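Local coordinates for hypothetical protein Atu2684 (Agrobacterium tumefaciens, PDB 2AXO) that is of unknown function but carries a thioredoxin-like domain with a CXXC disulfide, consistent with a role in thiol-disulfide chemistry, at residues A[79-83]-A[112-116]; A[175-181]-A[201-207]; A[149-153]-A[164-168]. All coordinates share one frame; numbering follows the deposited sequence.

The contacts follow the chain in the order interaction 1, interaction 3, interaction 2. Interaction 1 lies in the thioredoxin-like part, beside the disulfide Cys54-Cys57 and the subunit interface. Interaction 2 pairs strands 172-186 and 196-212, with its centre about 17 Å from that of interaction 1. The two touch where His79 CE1 packs 3.1 Å from Ser202 OG. Interaction 3 is the mouth of the hairpin of strands 152-156 and 161-165. Its centre is about 20 Å from that of interaction 2 and about 32 Å from that of interaction 1, across the chain's centre. Interaction 2 stands between them, and backbone bonds from strand 196-212 to strand 74-79 join its hairpin to the thioredoxin-like sheet.

Interaction 1. Residues A[79-83]-A[112-116]; sequences HVDYW and GVYTP
Thr115 meets Val80, Tyr82 and Trp83 just before the cis peptide bond of Pro116. A cis-proline beside a CXXC pair is characteristic of thioredoxin-family oxidoreductases, consistent with the thioredoxin-like fold here, and Cys54 of the disulfide Cys54-Cys57 touches both Trp83 and Thr115. The polar link is a hydrogen bond from Trp83 NE1 to Thr115 OG1, 2.7 Å long. It is bent, with an N-H...O angle of 135°. The hydroxyl sits off the indole edge, tilted 26° from the ring plane. Thr115 divides its two branches between two neighbours. With chi1 at 51°, OG1 lies between the backbone N and the carbonyl carbon and faces the indole. The methyl CG2 drops toward the tyrosine, where Tyr82 OH comes to 3.2 Å from Thr115 CG2. Val80 CG2 meets the same methyl tip to tip, with 3.8 Å between Val80 CG2 and Thr115 CG2.

Two residues before Thr115, in strand 112-114, Val113 CG2 approaches the Tyr82 ring obliquely, 4.0 Å from Tyr82 CE2. Val80 CG2 also sits over the centre of one Tyr82 face, 3.8 Å above the plane, and lies at the edge of the Trp83 ring.

In the next shell, helix 95-107 packs against Val80 and Tyr82, while the second subunit pairs a strand of its own antiparallel to residues 112-114, donates its Asn111 ND2 to Thr115 O and sets the ring of its Tyr102 against Tyr82. The hydroxyl end of Tyr82 is held within its own chain by Gln101, whose OE1 bonds Tyr82 OH while its NE2 bonds Tyr114 O.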
ATOM      1  N   HIS A  79     -10.776  -0.865  -6.509  1.00 12.57           N
ATOM      2  CA  HIS A  79     -10.189  -2.107  -6.022  1.00 13.14           C
ATOM      3  C   HIS A  79      -8.682  -1.941  -5.868  1.00 13.48           C
ATOM      4  O   HIS A  79      -7.985  -1.622  -6.832  1.00 13.39           O
ATOM      5  CB  HIS A  79     -10.495  -3.258  -6.981  1.00 13.49           C
ATOM      6  CG  HIS A  79     -11.917  -3.725  -6.928  1.00 14.99           C
ATOM      7  ND1 HIS A  79     -12.974  -2.947  -7.348  1.00 17.72           N
ATOM      8  CD2 HIS A  79     -12.455  -4.891  -6.496  1.00 13.97           C
ATOM      9  CE1 HIS A  79     -14.104  -3.615  -7.180  1.00 15.25           C
ATOM     10  NE2 HIS A  79     -13.816  -4.796  -6.664  1.00 19.28           N
ATOM     11  N   VAL A  80      -8.190  -2.152  -4.649  1.00 15.10           N
ATOM     12  CA  VAL A  80      -6.761  -2.029  -4.355  1.00 15.99           C
ATOM     13  C   VAL A  80      -6.023  -3.324  -4.683  1.00 18.07           C
ATOM     14  O   VAL A  80      -6.622  -4.398  -4.721  1.00 18.16           O
ATOM     15  CB  VAL A  80      -6.532  -1.662  -2.871  1.00 16.83           C
ATOM     16  CG1 VAL A  80      -7.126  -0.291  -2.592  1.00 17.32           C
ATOM     17  CG2 VAL A  80      -7.161  -2.712  -1.961  1.00 15.36           C
ATOM     18  N   ASP A  81      -4.719  -3.229  -4.916  1.00 19.82           N
ATOM     19  CA  ASP A  81      -3.952  -4.416  -5.272  1.00 21.35           C
ATOM     20  C   ASP A  81      -3.242  -5.117  -4.123  1.00 22.17           C
ATOM     21  O   ASP A  81      -2.697  -6.204  -4.307  1.00 23.72           O
ATOM     22  CB  ASP A  81      -2.927  -4.069  -6.362  1.00 23.01           C
ATOM     23  CG  ASP A  81      -1.828  -3.148  -5.864  1.00 23.63           C
ATOM     24  OD1 ASP A  81      -1.925  -2.645  -4.723  1.00 22.99           O
ATOM     25  OD2 ASP A  81      -0.862  -2.919  -6.619  1.00 25.76           O
ATOM     26  N   TYR A  82      -3.259  -4.530  -2.932  1.00 21.18           N
ATOM     27  CA  TYR A  82      -2.548  -5.161  -1.835  1.00 21.89           C
ATOM     28  C   TYR A  82      -3.220  -6.343  -1.142  1.00 21.41           C
ATOM     29  O   TYR A  82      -2.847  -6.716  -0.031  1.00 22.24           O
ATOM     30  CB  TYR A  82      -2.108  -4.104  -0.814  1.00 21.65           C
ATOM     31  CG  TYR A  82      -3.180  -3.188  -0.273  1.00 21.03           C
ATOM     32  CD1 TYR A  82      -4.106  -3.641   0.663  1.00 21.13           C
ATOM     33  CD2 TYR A  82      -3.195  -1.837  -0.612  1.00 20.10           C
ATOM     34  CE1 TYR A  82      -5.011  -2.767   1.261  1.00 18.85           C
ATOM     35  CE2 TYR A  82      -4.092  -0.955  -0.028  1.00 16.48           C
ATOM     36  CZ  TYR A  82      -4.992  -1.422   0.912  1.00 17.18           C
ATOM     37  OH  TYR A  82      -5.842  -0.540   1.534  1.00 13.99           O
ATOM     38  N   TRP A  83      -4.197  -6.943  -1.811  1.00 22.64           N
ATOM     39  CA  TRP A  83      -4.881  -8.110  -1.270  1.00 24.39           C
ATOM     40  C   TRP A  83      -4.677  -9.287  -2.209  1.00 26.84           C
ATOM     41  O   TRP A  83      -5.216 -10.373  -1.995  1.00 27.90           O
ATOM     42  CB  TRP A  83      -6.377  -7.846  -1.090  1.00 22.21           C
ATOM     43  CG  TRP A  83      -6.684  -7.048   0.125  1.00 19.34           C
ATOM     44  CD1 TRP A  83      -7.003  -5.719   0.180  1.00 20.22           C
ATOM     45  CD2 TRP A  83      -6.684  -7.519   1.475  1.00 17.59           C
ATOM     46  NE1 TRP A  83      -7.202  -5.336   1.482  1.00 17.40           N
ATOM     47  CE2 TRP A  83      -7.014  -6.421   2.299  1.00 17.57           C
ATOM     48  CE3 TRP A  83      -6.436  -8.763   2.070  1.00 17.78           C
ATOM     49  CZ2 TRP A  83      -7.109  -6.529   3.693  1.00 15.89           C
ATOM     50  CZ3 TRP A  83      -6.527  -8.871   3.458  1.00 16.92           C
ATOM     51  CH2 TRP A  83      -6.862  -7.760   4.251  1.00 17.55           C
ATOM     52  N   GLY A 112      -1.194   5.416   7.396  1.00 16.12           N
ATOM     53  CA  GLY A 112      -1.475   4.085   6.892  1.00 15.23           C
ATOM     54  C   GLY A 112      -2.751   4.025   6.080  1.00 15.62           C
ATOM     55  O   GLY A 112      -3.455   5.023   5.944  1.00 15.73           O
ATOM     56  N   VAL A 113      -3.034   2.850   5.526  1.00 15.04           N
ATOM     57  CA  VAL A 113      -4.244   2.629   4.743  1.00 14.64           C
ATOM     58  C   VAL A 113      -4.886   1.329   5.210  1.00 14.92           C
ATOM     59  O   VAL A 113      -4.228   0.472   5.808  1.00 14.30           O
ATOM     60  CB  VAL A 113      -3.952   2.495   3.221  1.00 14.73           C
ATOM     61  CG1 VAL A 113      -3.446   3.813   2.658  1.00 10.48           C
ATOM     62  CG2 VAL A 113      -2.937   1.380   2.980  1.00 12.09           C
ATOM     63  N   TYR A 114      -6.174   1.185   4.930  1.00 15.03           N
ATOM     64  CA  TYR A 114      -6.902  -0.014   5.307  1.00 13.69           C
ATOM     65  C   TYR A 114      -8.087  -0.176   4.365  1.00 13.57           C
ATOM     66  O   TYR A 114      -8.417   0.736   3.610  1.00 13.96           O
ATOM     67  CB  TYR A 114      -7.417   0.094   6.750  1.00 14.10           C
ATOM     68  CG  TYR A 114      -8.451   1.184   6.973  1.00 14.70           C
ATOM     69  CD1 TYR A 114      -8.072   2.483   7.316  1.00 14.98           C
ATOM     70  CD2 TYR A 114      -9.808   0.915   6.819  1.00 14.97           C
ATOM     71  CE1 TYR A 114      -9.029   3.487   7.500  1.00 17.63           C
ATOM     72  CE2 TYR A 114     -10.767   1.909   6.997  1.00 17.19           C
ATOM     73  CZ  TYR A 114     -10.375   3.189   7.336  1.00 17.11           C
ATOM     74  OH  TYR A 114     -11.331   4.169   7.509  1.00 17.98           O
ATOM     75  N   THR A 115      -8.707  -1.348   4.392  1.00 13.87           N
ATOM     76  CA  THR A 115      -9.898  -1.601   3.584  1.00 14.79           C
ATOM     77  C   THR A 115     -10.874  -2.338   4.488  1.00 13.42           C
ATOM     78  O   THR A 115     -10.468  -3.145   5.318  1.00 14.68           O
ATOM     79  CB  THR A 115      -9.616  -2.480   2.329  1.00 16.35           C
ATOM     80  OG1 THR A 115      -8.902  -3.658   2.716  1.00 17.00           O
ATOM     81  CG2 THR A 115      -8.826  -1.707   1.283  1.00 17.08           C
ATOM     82  N   PRO A 116     -12.178  -2.050   4.358  1.00 14.45           N
ATOM     83  CA  PRO A 116     -12.755  -1.080   3.425  1.00 13.06           C
ATOM     84  C   PRO A 116     -12.723   0.342   3.981  1.00 13.72           C
ATOM     85  O   PRO A 116     -13.088   0.580   5.138  1.00 15.39           O
ATOM     86  CB  PRO A 116     -14.178  -1.598   3.238  1.00 13.16           C
ATOM     87  CG  PRO A 116     -14.498  -2.142   4.592  1.00 15.09           C
ATOM     88  CD  PRO A 116     -13.233  -2.863   4.991  1.00 13.67           C
TER

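Interaction 2. Residues A[175-181]-A[201-207]; sequences VVAYFTR and HSVYDVQ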
ATOM      1  N   VAL A 175     -11.148  15.812 -13.008  1.00  9.86           N
ATOM      2  CA  VAL A 175     -10.787  14.396 -12.976  1.00 10.73           C
ATOM      3  C   VAL A 175     -11.919  13.484 -13.452  1.00 10.34           C
ATOM      4  O   VAL A 175     -13.068  13.645 -13.045  1.00 10.07           O
ATOM      5  CB  VAL A 175     -10.388  13.972 -11.536  1.00 10.67           C
ATOM      6  CG1 VAL A 175      -9.975  12.501 -11.504  1.00 12.07           C
ATOM      7  CG2 VAL A 175      -9.259  14.859 -11.027  1.00 12.95           C
ATOM      8  N   VAL A 176     -11.590  12.526 -14.311  1.00  8.75           N
ATOM      9  CA  VAL A 176     -12.587  11.585 -14.801  1.00  9.36           C
ATOM     10  C   VAL A 176     -12.187  10.181 -14.387  1.00  9.10           C
ATOM     11  O   VAL A 176     -11.080   9.722 -14.691  1.00 11.27           O
ATOM     12  CB  VAL A 176     -12.727  11.619 -16.338  1.00  8.50           C
ATOM     13  CG1 VAL A 176     -13.772  10.597 -16.788  1.00 11.37           C
ATOM     14  CG2 VAL A 176     -13.123  13.012 -16.799  1.00 10.48           C
ATOM     15  N   ALA A 177     -13.090   9.513 -13.681  1.00  8.15           N
ATOM     16  CA  ALA A 177     -12.862   8.152 -13.223  1.00  8.03           C
ATOM     17  C   ALA A 177     -13.780   7.248 -14.034  1.00  8.77           C
ATOM     18  O   ALA A 177     -15.008   7.375 -13.979  1.00  8.26           O
ATOM     19  CB  ALA A 177     -13.171   8.031 -11.730  1.00  9.54           C
ATOM     20  N   TYR A 178     -13.175   6.352 -14.806  1.00  7.57           N
ATOM     21  CA  TYR A 178     -13.924   5.430 -15.650  1.00  7.59           C
ATOM     22  C   TYR A 178     -14.193   4.142 -14.888  1.00  6.93           C
ATOM     23  O   TYR A 178     -13.309   3.612 -14.221  1.00  6.36           O
ATOM     24  CB  TYR A 178     -13.116   5.131 -16.915  1.00  7.44           C
ATOM     25  CG  TYR A 178     -12.799   6.367 -17.733  1.00  8.55           C
ATOM     26  CD1 TYR A 178     -13.730   6.889 -18.633  1.00 10.04           C
ATOM     27  CD2 TYR A 178     -11.576   7.026 -17.592  1.00 10.93           C
ATOM     28  CE1 TYR A 178     -13.452   8.041 -19.381  1.00 11.54           C
ATOM     29  CE2 TYR A 178     -11.285   8.179 -18.331  1.00 10.27           C
ATOM     30  CZ  TYR A 178     -12.226   8.679 -19.220  1.00 11.53           C
ATOM     31  OH  TYR A 178     -11.944   9.819 -19.938  1.00 14.40           O
ATOM     32  N   PHE A 179     -15.418   3.638 -14.984  1.00  8.81           N
ATOM     33  CA  PHE A 179     -15.764   2.408 -14.291  1.00  9.31           C
ATOM     34  C   PHE A 179     -16.701   1.533 -15.094  1.00 10.08           C
ATOM     35  O   PHE A 179     -17.309   1.969 -16.081  1.00 11.49           O
ATOM     36  CB  PHE A 179     -16.427   2.716 -12.937  1.00  6.70           C
ATOM     37  CG  PHE A 179     -17.652   3.579 -13.043  1.00  7.97           C
ATOM     38  CD1 PHE A 179     -17.572   4.948 -12.800  1.00  7.92           C
ATOM     39  CD2 PHE A 179     -18.884   3.029 -13.409  1.00  7.27           C
ATOM     40  CE1 PHE A 179     -18.696   5.763 -12.919  1.00  6.91           C
ATOM     41  CE2 PHE A 179     -20.018   3.832 -13.534  1.00  9.43           C
ATOM     42  CZ  PHE A 179     -19.924   5.204 -13.288  1.00  7.82           C
ATOM     43  N   THR A 180     -16.784   0.278 -14.673  1.00  9.37           N
ATOM     44  CA  THR A 180     -17.698  -0.664 -15.279  1.00 10.90           C
ATOM     45  C   THR A 180     -18.920  -0.485 -14.389  1.00 11.54           C
ATOM     46  O   THR A 180     -18.792  -0.194 -13.202  1.00 11.88           O
ATOM     47  CB  THR A 180     -17.180  -2.125 -15.183  1.00 11.33           C
ATOM     48  OG1 THR A 180     -16.886  -2.447 -13.813  1.00 11.03           O
ATOM     49  CG2 THR A 180     -15.921  -2.295 -16.023  1.00 12.29           C
ATOM     50  N   ARG A 181     -20.101  -0.619 -14.969  1.00 13.25           N
ATOM     51  CA  ARG A 181     -21.334  -0.460 -14.217  1.00 16.04           C
ATOM     52  C   ARG A 181     -21.454  -1.578 -13.186  1.00 17.09           C
ATOM     53  O   ARG A 181     -21.536  -1.326 -11.983  1.00 16.56           O
ATOM     54  CB  ARG A 181     -22.508  -0.481 -15.191  1.00 16.62           C
ATOM     55  CG  ARG A 181     -23.870  -0.536 -14.558  1.00 16.82           C
ATOM     56  CD  ARG A 181     -24.170   0.694 -13.737  1.00 16.95           C
ATOM     57  NE  ARG A 181     -25.605   0.786 -13.501  1.00 17.01           N
ATOM     58  CZ  ARG A 181     -26.171   1.624 -12.649  1.00 14.20           C
ATOM     59  NH1 ARG A 181     -25.420   2.457 -11.934  1.00 13.97           N
ATOM     60  NH2 ARG A 181     -27.489   1.627 -12.517  1.00 12.66           N
ATOM     61  N   HIS A 201     -19.597  -0.010 -10.089  1.00  8.12           N
ATOM     62  CA  HIS A 201     -18.803   1.191 -10.307  1.00  9.27           C
ATOM     63  C   HIS A 201     -17.311   1.011 -10.010  1.00  9.25           C
ATOM     64  O   HIS A 201     -16.669   1.886  -9.433  1.00  7.74           O
ATOM     65  CB  HIS A 201     -19.400   2.360  -9.503  1.00  7.03           C
ATOM     66  CG  HIS A 201     -20.722   2.835 -10.029  1.00 10.11           C
ATOM     67  ND1 HIS A 201     -21.236   4.083  -9.748  1.00  7.99           N
ATOM     68  CD2 HIS A 201     -21.622   2.233 -10.847  1.00  8.84           C
ATOM     69  CE1 HIS A 201     -22.390   4.233 -10.376  1.00  6.87           C
ATOM     70  NE2 HIS A 201     -22.647   3.127 -11.049  1.00  7.84           N
ATOM     71  N   SER A 202     -16.779  -0.134 -10.433  1.00  9.52           N
ATOM     72  CA  SER A 202     -15.372  -0.473 -10.259  1.00  9.62           C
ATOM     73  C   SER A 202     -14.521   0.351 -11.225  1.00  9.33           C
ATOM     74  O   SER A 202     -14.566   0.157 -12.444  1.00  8.04           O
ATOM     75  CB  SER A 202     -15.148  -1.968 -10.516  1.00 10.67           C
ATOM     76  OG  SER A 202     -15.830  -2.762  -9.563  1.00 14.12           O
ATOM     77  N   VAL A 203     -13.748   1.277 -10.664  1.00  6.49           N
ATOM     78  CA  VAL A 203     -12.892   2.156 -11.452  1.00  8.26           C
ATOM     79  C   VAL A 203     -11.682   1.429 -12.040  1.00  8.82           C
ATOM     80  O   VAL A 203     -10.957   0.740 -11.326  1.00  8.57           O
ATOM     81  CB  VAL A 203     -12.411   3.335 -10.581  1.00  9.79           C
ATOM     82  CG1 VAL A 203     -11.478   4.241 -11.372  1.00  7.94           C
ATOM     83  CG2 VAL A 203     -13.617   4.126 -10.078  1.00  9.14           C
ATOM     84  N   TYR A 204     -11.471   1.588 -13.344  1.00  7.31           N
ATOM     85  CA  TYR A 204     -10.337   0.946 -13.999  1.00  9.22           C
ATOM     86  C   TYR A 204      -9.355   1.938 -14.607  1.00  9.66           C
ATOM     87  O   TYR A 204      -8.304   1.547 -15.117  1.00  9.25           O
ATOM     88  CB  TYR A 204     -10.809  -0.026 -15.080  1.00 10.39           C
ATOM     89  CG  TYR A 204     -11.574   0.614 -16.209  1.00  9.63           C
ATOM     90  CD1 TYR A 204     -12.966   0.694 -16.175  1.00  9.71           C
ATOM     91  CD2 TYR A 204     -10.910   1.116 -17.325  1.00 10.95           C
ATOM     92  CE1 TYR A 204     -13.679   1.252 -17.231  1.00 10.65           C
ATOM     93  CE2 TYR A 204     -11.611   1.680 -18.384  1.00  7.50           C
ATOM     94  CZ  TYR A 204     -12.996   1.742 -18.333  1.00  9.62           C
ATOM     95  OH  TYR A 204     -13.691   2.276 -19.392  1.00 10.60           O
ATOM     96  N   ASP A 205      -9.705   3.220 -14.576  1.00  8.86           N
ATOM     97  CA  ASP A 205      -8.822   4.257 -15.094  1.00 11.03           C
ATOM     98  C   ASP A 205      -9.267   5.623 -14.603  1.00 10.85           C
ATOM     99  O   ASP A 205     -10.459   5.915 -14.540  1.00  9.95           O
ATOM    100  CB  ASP A 205      -8.778   4.246 -16.628  1.00 10.57           C
ATOM    101  CG  ASP A 205      -7.721   5.191 -17.182  1.00 16.43           C
ATOM    102  OD1 ASP A 205      -6.600   5.214 -16.627  1.00 16.42           O
ATOM    103  OD2 ASP A 205      -8.002   5.908 -18.170  1.00 17.11           O
ATOM    104  N   VAL A 206      -8.289   6.449 -14.245  1.00 12.24           N
ATOM    105  CA  VAL A 206      -8.545   7.797 -13.748  1.00 12.21           C
ATOM    106  C   VAL A 206      -7.614   8.747 -14.496  1.00 13.74           C
ATOM    107  O   VAL A 206      -6.422   8.473 -14.618  1.00 13.31           O
ATOM    108  CB  VAL A 206      -8.229   7.906 -12.232  1.00 13.22           C
ATOM    109  CG1 VAL A 206      -8.497   9.322 -11.746  1.00 12.11           C
ATOM    110  CG2 VAL A 206      -9.058   6.896 -11.444  1.00 13.48           C
ATOM    111  N   GLN A 207      -8.147   9.853 -15.002  1.00 13.87           N
ATOM    112  CA  GLN A 207      -7.320  10.812 -15.724  1.00 14.71           C
ATOM    113  C   GLN A 207      -7.810  12.239 -15.558  1.00 14.70           C
ATOM    114  O   GLN A 207      -9.008  12.493 -15.392  1.00 13.59           O
ATOM    115  CB  GLN A 207      -7.265  10.465 -17.215  1.00 17.94           C
ATOM    116  CG  GLN A 207      -8.617  10.439 -17.897  1.00 22.65           C
ATOM    117  CD  GLN A 207      -8.524  10.030 -19.357  1.00 24.67           C
ATOM    118  OE1 GLN A 207      -7.834   9.070 -19.702  1.00 27.31           O
ATOM    119  NE2 GLN A 207      -9.239  10.742 -20.216  1.00 23.35           N
TER
HETATM  120  O   HOH W   1     -18.012  -2.741 -11.309  1.00  8.94           O
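Tyr178 and Asp205 face each other in an antiparallel ladder, and Tyr178 N and O and Asp205 O are satisfied across it. Val176 and Gln207 form a hydrogen-bonded pair. Val176 N gives a nearly straight 2.8 Å bond to Gln207 O, and Gln207 N returns a bond to Val176 O. Tyr178 N then donates to Asp205 O at 2.8 Å. Tyr178 O takes Tyr204 N instead of Asp205 N, because the register slips by one residue here. This is a beta bulge with Tyr204 as the extra residue. Tyr204 CG lies between the backbone N and the carbonyl carbon, chi1 62°, which brings the ring back over the other strand. Tyr178 CB lies over the face of the Tyr204 ring, 4.0 Å from its centroid.

Past the bulge, Thr180 N bonds Ser202 O at 3.1 Å. The return bond, Ser202 N to Thr180 O, is weak. A water helps by accepting from both Ser202 N and Thr180 OG1.

His201 is gripped at three points. Its N donates to Arg181 O, His201 NE2 accepts Arg181 NH1 at 3.0 Å, and its ND1 bonds Gly75 O. This pattern is consistent with a proton on ND1. NE2 lies in the guanidinium plane, while NH1 is tilted 17° from the imidazole plane. The His201 ring stacks face to face on Phe179, centroids 4.2 Å apart and planes 22° apart.

Helix 223-229 packs on Tyr178 and Tyr204, and its Lys228 forms a salt bridge with Asp205 OD2. Strand 172-186 bonds onward to strand 232-241 through Val175, Ala177 and Phe179. His201 and Val203 bond to Ser77, which ties this hairpin to strand 74-79 of the thioredoxin-like sheet.

Interaction 3. Residues A[149-153]-A[164-168]; sequences NVPVS and DIGAG
The puckered Pro151 ring rests on the backbone of Gly166, with Pro151 CG 3.6 Å from Gly166 CA. The Asp164 carboxylate, a flat group, turns away from the facing segment, and its OD1 bonds Thr218 OG1.

Backbone bonds carry the rest. Ser153 and Asp164 form a hydrogen-bonded pair, with Ser153 N on Asp164 O at 2.8 Å and Asp164 N on Ser153 O at 2.7 Å. One step outward, Gly166 N donates to Pro151 O at 2.8 Å. Beyond that the two segments part, and a water donates to both Asn149 O and Ala167 O.

On the inner side, Val150 CG1 lies opposite its own N, with chi1 at -176°, and points at segment 164-168. Val150 CG1 sits 3.6 Å from Gly166 O and 4.0 Å from Ile165 CG2. Trp212 packs on Val150 and Ile165, and its NE1 bonds Gly166 O. Leu238 touches both side chains as well.

The arrangement is the open end of an antiparallel beta hairpin. Strand 152-156 leaves it and strand 161-165 returns to it, and strand 217-221 completes their three-stranded sheet.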
ATOM      1  N   ASN A 149     -20.597  22.423  -4.222  1.00 16.34           N
ATOM      2  CA  ASN A 149     -21.054  23.776  -4.543  1.00 17.95           C
ATOM      3  C   ASN A 149     -20.925  24.233  -5.991  1.00 17.94           C
ATOM      4  O   ASN A 149     -21.552  25.215  -6.391  1.00 20.64           O
ATOM      5  CB  ASN A 149     -20.326  24.777  -3.649  1.00 21.10           C
ATOM      6  CG  ASN A 149     -20.681  24.616  -2.193  1.00 24.23           C
ATOM      7  OD1 ASN A 149     -19.950  25.066  -1.317  1.00 30.26           O
ATOM      8  ND2 ASN A 149     -21.819  23.985  -1.923  1.00 26.66           N
ATOM      9  N   VAL A 150     -20.114  23.536  -6.775  1.00 14.37           N
ATOM     10  CA  VAL A 150     -19.921  23.901  -8.175  1.00 12.72           C
ATOM     11  C   VAL A 150     -20.685  22.946  -9.076  1.00 13.38           C
ATOM     12  O   VAL A 150     -20.486  21.734  -9.022  1.00 14.31           O
ATOM     13  CB  VAL A 150     -18.431  23.849  -8.562  1.00 12.91           C
ATOM     14  CG1 VAL A 150     -18.249  24.334  -9.991  1.00 10.22           C
ATOM     15  CG2 VAL A 150     -17.611  24.691  -7.599  1.00 14.73           C
ATOM     16  N   PRO A 151     -21.574  23.480  -9.928  1.00 12.72           N
ATOM     17  CA  PRO A 151     -22.334  22.606 -10.814  1.00 12.77           C
ATOM     18  C   PRO A 151     -21.458  21.932 -11.866  1.00 12.83           C
ATOM     19  O   PRO A 151     -20.575  22.558 -12.453  1.00 11.98           O
ATOM     20  CB  PRO A 151     -23.376  23.548 -11.422  1.00 14.72           C
ATOM     21  CG  PRO A 151     -22.685  24.868 -11.425  1.00 13.23           C
ATOM     22  CD  PRO A 151     -21.964  24.891 -10.102  1.00 13.55           C
ATOM     23  N   VAL A 152     -21.692  20.638 -12.062  1.00 11.01           N
ATOM     24  CA  VAL A 152     -20.958  19.852 -13.044  1.00 11.02           C
ATOM     25  C   VAL A 152     -21.987  19.016 -13.786  1.00  9.42           C
ATOM     26  O   VAL A 152     -22.826  18.356 -13.166  1.00 10.84           O
ATOM     27  CB  VAL A 152     -19.922  18.904 -12.382  1.00  9.57           C
ATOM     28  CG1 VAL A 152     -19.200  18.101 -13.459  1.00 11.70           C
ATOM     29  CG2 VAL A 152     -18.914  19.706 -11.574  1.00 13.25           C
ATOM     30  N   SER A 153     -21.935  19.068 -15.112  1.00 11.59           N
ATOM     31  CA  SER A 153     -22.859  18.325 -15.966  1.00 13.98           C
ATOM     32  C   SER A 153     -22.057  17.550 -16.998  1.00 12.74           C
ATOM     33  O   SER A 153     -20.991  17.989 -17.418  1.00 12.09           O
ATOM     34  CB  SER A 153     -23.804  19.280 -16.708  1.00 13.45           C
ATOM     35  OG  SER A 153     -24.580  20.060 -15.813  1.00 21.60           O
ATOM     36  N   ASP A 164     -19.636  20.037 -18.655  1.00 15.46           N
ATOM     37  CA  ASP A 164     -19.912  21.441 -18.371  1.00 17.44           C
ATOM     38  C   ASP A 164     -19.684  21.747 -16.895  1.00 15.62           C
ATOM     39  O   ASP A 164     -20.278  21.112 -16.022  1.00 15.73           O
ATOM     40  CB  ASP A 164     -21.358  21.774 -18.744  1.00 19.51           C
ATOM     41  CG  ASP A 164     -21.467  22.477 -20.078  1.00 24.61           C
ATOM     42  OD1 ASP A 164     -20.786  22.055 -21.039  1.00 24.17           O
ATOM     43  OD2 ASP A 164     -22.243  23.453 -20.169  1.00 28.27           O
ATOM     44  N   ILE A 165     -18.826  22.725 -16.626  1.00 13.28           N
ATOM     45  CA  ILE A 165     -18.506  23.121 -15.260  1.00 14.28           C
ATOM     46  C   ILE A 165     -18.925  24.564 -15.011  1.00 13.84           C
ATOM     47  O   ILE A 165     -18.694  25.437 -15.848  1.00 12.28           O
ATOM     48  CB  ILE A 165     -17.002  23.007 -14.995  1.00 14.50           C
ATOM     49  CG1 ILE A 165     -16.504  21.632 -15.447  1.00 14.53           C
ATOM     50  CG2 ILE A 165     -16.721  23.213 -13.512  1.00 13.38           C
ATOM     51  CD1 ILE A 165     -15.023  21.471 -15.346  1.00 15.61           C
ATOM     52  N   GLY A 166     -19.533  24.806 -13.856  1.00 14.58           N
ATOM     53  CA  GLY A 166     -19.982  26.145 -13.516  1.00 16.30           C
ATOM     54  C   GLY A 166     -18.933  27.030 -12.871  1.00 16.80           C
ATOM     55  O   GLY A 166     -17.777  26.639 -12.707  1.00 16.50           O
ATOM     56  N   ALA A 167     -19.350  28.233 -12.493  1.00 17.79           N
ATOM     57  CA  ALA A 167     -18.458  29.203 -11.869  1.00 18.53           C
ATOM     58  C   ALA A 167     -18.191  28.923 -10.395  1.00 20.49           C
ATOM     59  O   ALA A 167     -19.027  28.356  -9.683  1.00 21.62           O
ATOM     60  CB  ALA A 167     -19.030  30.614 -12.035  1.00 19.69           C
ATOM     61  N   GLY A 168     -17.014  29.343  -9.943  1.00 20.48           N
ATOM     62  CA  GLY A 168     -16.622  29.151  -8.563  1.00 21.68           C
ATOM     63  C   GLY A 168     -15.334  29.892  -8.268  1.00 21.85           C
ATOM     64  O   GLY A 168     -14.961  30.810  -8.998  1.00 22.53           O
TER
HETATM   65  O   HOH W   2     -19.853  27.936  -6.978  1.00 27.06           O
HETATM   66  O   HOH W   3     -23.343  22.430 -15.415  1.00 35.78           O